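Local atomic coordinates of programmed cell death 6-interacting protein (Homo sapiens, PDB entry 5WA1), a protein that works in endosomal cargo sorting, multivesicular body formation, membrane repair and cytokinesis, here represented by its Bro1 domain with a CHMP4C peptide bound. Residues D227-K230 and D231-A235; K260-F263 and P264-A268. All coordinates share one frame; numbering follows the deposited sequence.

Contact 1 of 2, residues D227-K230 and D231-A235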
ATOM      1  N   ASP A 227     -16.295   6.811  13.888  1.00 59.15           N
ATOM      2  CA  ASP A 227     -16.319   7.828  14.929  1.00 63.70           C
ATOM      3  C   ASP A 227     -17.470   8.817  14.775  1.00 64.53           C
ATOM      4  O   ASP A 227     -17.570   9.752  15.579  1.00 68.32           O
ATOM      5  CB  ASP A 227     -14.992   8.590  14.944  1.00 63.17           C
ATOM      6  CG  ASP A 227     -13.838   7.751  15.470  1.00 75.83           C
ATOM      7  OD1 ASP A 227     -14.014   6.527  15.656  1.00 73.46           O
ATOM      8  OD2 ASP A 227     -12.755   8.324  15.712  1.00 80.58           O
ATOM      9  N   LYS A 228     -18.323   8.636  13.769  1.00 65.51           N
ATOM     10  CA  LYS A 228     -19.497   9.487  13.548  1.00 67.45           C
ATOM     11  C   LYS A 228     -19.101  10.953  13.377  1.00 65.03           C
ATOM     12  O   LYS A 228     -19.655  11.846  14.016  1.00 66.29           O
ATOM     13  CB  LYS A 228     -20.508   9.327  14.685  1.00 72.32           C
ATOM     14  CG  LYS A 228     -20.943   7.896  14.961  1.00 79.63           C
ATOM     15  CD  LYS A 228     -21.935   7.397  13.923  1.00 91.77           C
ATOM     16  CE  LYS A 228     -22.384   5.976  14.238  1.00 97.21           C
ATOM     17  NZ  LYS A 228     -22.885   5.840  15.635  1.00101.86           N
ATOM     18  N   MET A 229     -18.134  11.203  12.498  1.00 59.96           N
ATOM     19  CA  MET A 229     -17.703  12.567  12.227  1.00 59.58           C
ATOM     20  C   MET A 229     -18.733  13.292  11.357  1.00 58.02           C
ATOM     21  O   MET A 229     -19.693  12.695  10.853  1.00 56.70           O
ATOM     22  CB  MET A 229     -16.322  12.568  11.565  1.00 59.28           C
ATOM     23  CG  MET A 229     -15.216  12.052  12.494  1.00 71.42           C
ATOM     24  SD  MET A 229     -13.537  12.309  11.873  1.00 67.10           S
ATOM     25  CE  MET A 229     -13.346  14.069  12.188  1.00 71.41           C
ATOM     26  N   LYS A 230     -18.527  14.601  11.188  1.00 55.89           N
ATOM     27  CA  LYS A 230     -19.448  15.408  10.394  1.00 62.67           C
ATOM     28  C   LYS A 230     -19.543  14.855   8.979  1.00 61.83           C
ATOM     29  O   LYS A 230     -18.534  14.489   8.368  1.00 53.63           O
ATOM     30  CB  LYS A 230     -18.988  16.867  10.337  1.00 59.01           C
ATOM     31  CG  LYS A 230     -19.025  17.619  11.664  1.00 70.86           C
ATOM     32  CD  LYS A 230     -18.423  19.014  11.512  1.00 81.18           C
ATOM     33  CE  LYS A 230     -18.499  19.800  12.815  1.00105.76           C
ATOM     34  NZ  LYS A 230     -17.841  21.137  12.719  1.00113.09           N
ATOM     35  N   ASP A 231     -20.764  14.802   8.451  1.00 55.18           N
ATOM     36  CA  ASP A 231     -20.934  14.257   7.106  1.00 61.47           C
ATOM     37  C   ASP A 231     -20.196  15.084   6.062  1.00 49.50           C
ATOM     38  O   ASP A 231     -19.736  14.531   5.058  1.00 46.34           O
ATOM     39  CB  ASP A 231     -22.420  14.138   6.769  1.00 51.48           C
ATOM     40  CG  ASP A 231     -23.114  13.078   7.608  1.00 69.04           C
ATOM     41  OD1 ASP A 231     -22.958  11.876   7.297  1.00 64.62           O
ATOM     42  OD2 ASP A 231     -23.806  13.443   8.584  1.00 77.56           O
ATOM     43  N   ALA A 232     -20.055  16.395   6.285  1.00 47.30           N
ATOM     44  CA  ALA A 232     -19.252  17.218   5.378  1.00 54.56           C
ATOM     45  C   ALA A 232     -17.822  16.695   5.270  1.00 56.65           C
ATOM     46  O   ALA A 232     -17.237  16.670   4.180  1.00 47.47           O
ATOM     47  CB  ALA A 232     -19.236  18.668   5.854  1.00 56.33           C
ATOM     48  N   ILE A 233     -17.242  16.287   6.394  1.00 47.79           N
ATOM     49  CA  ILE A 233     -15.865  15.810   6.394  1.00 49.53           C
ATOM     50  C   ILE A 233     -15.780  14.431   5.764  1.00 46.08           C
ATOM     51  O   ILE A 233     -14.869  14.143   4.976  1.00 45.37           O
ATOM     52  CB  ILE A 233     -15.320  15.814   7.833  1.00 54.29           C
ATOM     53  CG1 ILE A 233     -15.161  17.253   8.323  1.00 69.94           C
ATOM     54  CG2 ILE A 233     -14.025  15.014   7.931  1.00 55.42           C
ATOM     55  CD1 ILE A 233     -14.363  18.122   7.382  1.00 77.25           C
ATOM     56  N   ILE A 234     -16.721  13.552   6.106  1.00 43.79           N
ATOM     57  CA  ILE A 234     -16.730  12.212   5.532  1.00 49.48           C
ATOM     58  C   ILE A 234     -16.823  12.279   4.011  1.00 48.85           C
ATOM     59  O   ILE A 234     -16.186  11.492   3.302  1.00 38.94           O
ATOM     60  CB  ILE A 234     -17.873  11.388   6.149  1.00 42.52           C
ATOM     61  CG1 ILE A 234     -17.587  11.163   7.646  1.00 46.93           C
ATOM     62  CG2 ILE A 234     -18.029  10.060   5.435  1.00 45.15           C
ATOM     63  CD1 ILE A 234     -18.703  10.445   8.382  1.00 52.16           C
ATOM     64  N   ALA A 235     -17.586  13.241   3.486  1.00 41.47           N
ATOM     65  CA  ALA A 235     -17.730  13.360   2.038  1.00 44.35           C
ATOM     66  C   ALA A 235     -16.413  13.763   1.383  1.00 42.57           C
ATOM     67  O   ALA A 235     -16.053  13.231   0.327  1.00 38.58           O
ATOM     68  CB  ALA A 235     -18.844  14.362   1.696  1.00 33.76           C
TER

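Contact 2 of 2, residues K260-F263 and P264-A268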
ATOM      1  N   LYS A 260      -5.251 -10.249 -11.966  1.00 54.25           N
ATOM      2  CA  LYS A 260      -6.462  -9.938 -12.723  1.00 63.60           C
ATOM      3  C   LYS A 260      -7.463  -9.122 -11.917  1.00 64.67           C
ATOM      4  O   LYS A 260      -8.167  -8.265 -12.466  1.00 54.69           O
ATOM      5  CB  LYS A 260      -7.128 -11.234 -13.187  1.00 71.14           C
ATOM      6  CG  LYS A 260      -6.792 -11.677 -14.587  1.00 86.33           C
ATOM      7  CD  LYS A 260      -7.880 -12.607 -15.113  1.00 95.67           C
ATOM      8  CE  LYS A 260      -9.262 -11.993 -14.910  1.00 99.04           C
ATOM      9  NZ  LYS A 260     -10.332 -12.663 -15.710  1.00104.01           N
ATOM     10  N   GLU A 261      -7.566  -9.400 -10.624  1.00 60.98           N
ATOM     11  CA  GLU A 261      -8.604  -8.798  -9.806  1.00 63.12           C
ATOM     12  C   GLU A 261      -8.303  -7.356  -9.417  1.00 52.46           C
ATOM     13  O   GLU A 261      -9.203  -6.678  -8.926  1.00 53.96           O
ATOM     14  CB  GLU A 261      -8.827  -9.640  -8.543  1.00 72.90           C
ATOM     15  CG  GLU A 261      -7.609  -9.746  -7.626  1.00 86.21           C
ATOM     16  CD  GLU A 261      -6.663 -10.887  -7.988  1.00 94.75           C
ATOM     17  OE1 GLU A 261      -6.720 -11.397  -9.132  1.00 89.88           O
ATOM     18  OE2 GLU A 261      -5.859 -11.277  -7.112  1.00101.16           O
ATOM     19  N   VAL A 262      -7.079  -6.866  -9.638  1.00 42.81           N
ATOM     20  CA  VAL A 262      -6.734  -5.519  -9.192  1.00 40.65           C
ATOM     21  C   VAL A 262      -7.530  -4.473  -9.969  1.00 40.27           C
ATOM     22  O   VAL A 262      -8.106  -3.548  -9.386  1.00 39.64           O
ATOM     23  CB  VAL A 262      -5.217  -5.286  -9.315  1.00 46.92           C
ATOM     24  CG1 VAL A 262      -4.886  -3.810  -9.148  1.00 43.58           C
ATOM     25  CG2 VAL A 262      -4.475  -6.127  -8.267  1.00 42.29           C
ATOM     26  N   PHE A 263      -7.574  -4.599 -11.287  1.00 39.29           N
ATOM     27  CA  PHE A 263      -8.256  -3.577 -12.083  1.00 42.79           C
ATOM     28  C   PHE A 263      -9.746  -3.458 -11.754  1.00 40.37           C
ATOM     29  O   PHE A 263     -10.204  -2.334 -11.481  1.00 37.27           O
ATOM     30  CB  PHE A 263      -8.011  -3.835 -13.573  1.00 46.26           C
ATOM     31  CG  PHE A 263      -8.670  -2.831 -14.467  1.00 49.86           C
ATOM     32  CD1 PHE A 263      -8.172  -1.542 -14.559  1.00 43.87           C
ATOM     33  CD2 PHE A 263      -9.807  -3.160 -15.182  1.00 62.48           C
ATOM     34  CE1 PHE A 263      -8.787  -0.598 -15.364  1.00 58.42           C
ATOM     35  CE2 PHE A 263     -10.424  -2.228 -15.997  1.00 69.47           C
ATOM     36  CZ  PHE A 263      -9.915  -0.943 -16.080  1.00 67.67           C
ATOM     37  N   PRO A 264     -10.550  -4.530 -11.749  1.00 46.27           N
ATOM     38  CA  PRO A 264     -11.965  -4.352 -11.381  1.00 45.38           C
ATOM     39  C   PRO A 264     -12.160  -3.835  -9.972  1.00 46.21           C
ATOM     40  O   PRO A 264     -13.098  -3.060  -9.736  1.00 43.02           O
ATOM     41  CB  PRO A 264     -12.557  -5.758 -11.557  1.00 48.79           C
ATOM     42  CG  PRO A 264     -11.380  -6.674 -11.454  1.00 47.52           C
ATOM     43  CD  PRO A 264     -10.277  -5.928 -12.133  1.00 47.75           C
ATOM     44  N   VAL A 265     -11.303  -4.223  -9.025  1.00 36.76           N
ATOM     45  CA  VAL A 265     -11.474  -3.744  -7.664  1.00 35.63           C
ATOM     46  C   VAL A 265     -11.217  -2.247  -7.587  1.00 33.15           C
ATOM     47  O   VAL A 265     -11.947  -1.513  -6.905  1.00 35.82           O
ATOM     48  CB  VAL A 265     -10.577  -4.529  -6.692  1.00 41.07           C
ATOM     49  CG1 VAL A 265     -10.581  -3.856  -5.318  1.00 37.32           C
ATOM     50  CG2 VAL A 265     -11.076  -5.954  -6.569  1.00 45.59           C
ATOM     51  N   LEU A 266     -10.189  -1.763  -8.284  1.00 32.24           N
ATOM     52  CA  LEU A 266      -9.916  -0.328  -8.295  1.00 31.40           C
ATOM     53  C   LEU A 266     -11.065   0.449  -8.929  1.00 37.59           C
ATOM     54  O   LEU A 266     -11.466   1.503  -8.426  1.00 34.45           O
ATOM     55  CB  LEU A 266      -8.625  -0.047  -9.061  1.00 33.38           C
ATOM     56  CG  LEU A 266      -7.343  -0.580  -8.416  1.00 36.06           C
ATOM     57  CD1 LEU A 266      -6.145  -0.288  -9.341  1.00 35.59           C
ATOM     58  CD2 LEU A 266      -7.163   0.036  -7.044  1.00 30.56           C
ATOM     59  N   ALA A 267     -11.564  -0.033 -10.071  1.00 37.43           N
ATOM     60  CA  ALA A 267     -12.698   0.617 -10.729  1.00 45.64           C
ATOM     61  C   ALA A 267     -13.921   0.652  -9.814  1.00 40.10           C
ATOM     62  O   ALA A 267     -14.592   1.688  -9.685  1.00 40.51           O
ATOM     63  CB  ALA A 267     -13.017  -0.104 -12.036  1.00 42.98           C
ATOM     64  N   ALA A 268     -14.219  -0.470  -9.155  1.00 38.75           N
ATOM     65  CA  ALA A 268     -15.355  -0.512  -8.244  1.00 43.43           C
ATOM     66  C   ALA A 268     -15.171   0.468  -7.089  1.00 51.85           C
ATOM     67  O   ALA A 268     -16.086   1.230  -6.757  1.00 38.57           O
ATOM     68  CB  ALA A 268     -15.558  -1.931  -7.718  1.00 40.70           C
TER

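Contact 1 of 2, residues D227-K230 and D231-A235
Lys-230 and Ile-234 are joined by the first i to i+4 backbone bond of helix 231-252, with Lys-230 as N-cap. The stretch is a short connection between helices 202-226 and 231-252 in the Bro1 domain. Helix 202-226 closes in a Schellman motif, and Lys-228, at positive phi, leaves it.

The backbone bonds centre on Lys-230 O. Ile-234 N reaches it at 3.0 Å with an N-H...O angle of 167°. Ile-233 N also lies 3.0 Å from Lys-230 O, but its bond is bent to 125° and weak.

The apolar contacts are few. Met-229 CE stands 4.4 Å from Ile-233 CG2. Met-229 CB is 4.4 Å from Ile-234 CG1. Ala-224 of helix 202-226 touches both Met-229 and Ile-234. Ile-233 packs on an apolar side chain of the bound peptide.

The charged ends turn to other partners. The Lys-230 chain is extended beyond CG, and its NZ makes a salt bridge to an acidic side chain of the same peptide. Asp-231 OD1 is hydrogen-bonded to His-280 ND1, which ties the helix start to helix 262-287.

Ile-234 has CG1 beside its backbone N (chi1 -66°) and an extended end, which brings CD1 to 3.5 Å from Met-229 O.

Contact 2 of 2, residues K260-F263 and P264-A268
Leu-266 follows Val-262 by one helical turn, and the two side chains lie side by side, pointing the same way. Leu-266 CB sits 3.6 Å from Val-262 O. CG comes closer, at 3.2 Å from that same Val-262 O. CD1 then meets the valine itself, 3.7 Å from Val-262 CG1. The valine branch is placed for this by its first torsion: CG1 is anti to the backbone N (chi1 168°). Both side chains also touch Ile-211 of helix 202-226. Phe-245, Ala-248 and Phe-249 of helix 231-252 pack on Leu-266 as well.

These residues belong to the opening turns of helix 262-287, one of the long helices of the Bro1 domain. Three i to i+4 backbone bonds run through them. Leu-266 N binds Val-262 O, and Ala-267 N binds Phe-263 O at 3.0 Å with an N-H...O angle of 172°. The bond from Val-265 N to Glu-261 O is longer, at 3.2 Å, and its donor is tilted 26° from the carbonyl plane.

Pro-264 has no N-H to give. Proline is well tolerated in the first turn of a helix, where the missing N-H costs little; here CD takes up the place facing Lys-260 O. Pro-264 CG lies 3.3 Å from Glu-261 O. The Phe-263 side chain crosses the proline ring at a slant, and Cys-252 of helix 231-252 touches the phenylalanine. Tyr-312 and Tyr-315 pack on Pro-264, while Val-265 CG2 rests 3.1 Å from Glu-261 O.

In the fold
Contacts 1 and 2 each lie at the start of a helix, and the two helices, 231-252 and 262-287, follow one another in the chain. Their centres are about 27 Å apart and their nearest atoms about 14 Å, so they do not touch. Both are partly buried. Contact 1 lies farther out, about 25 Å from the centre of the chain to its own centre, against about 15 Å for contact 2. Helix 202-226 packs against both. Contact 1 mixes apolar packing with charges that reach the bound peptide and His-280 of helix 262-287. In contact 2 apolar side chains and a proline meet neighbouring helices and loops.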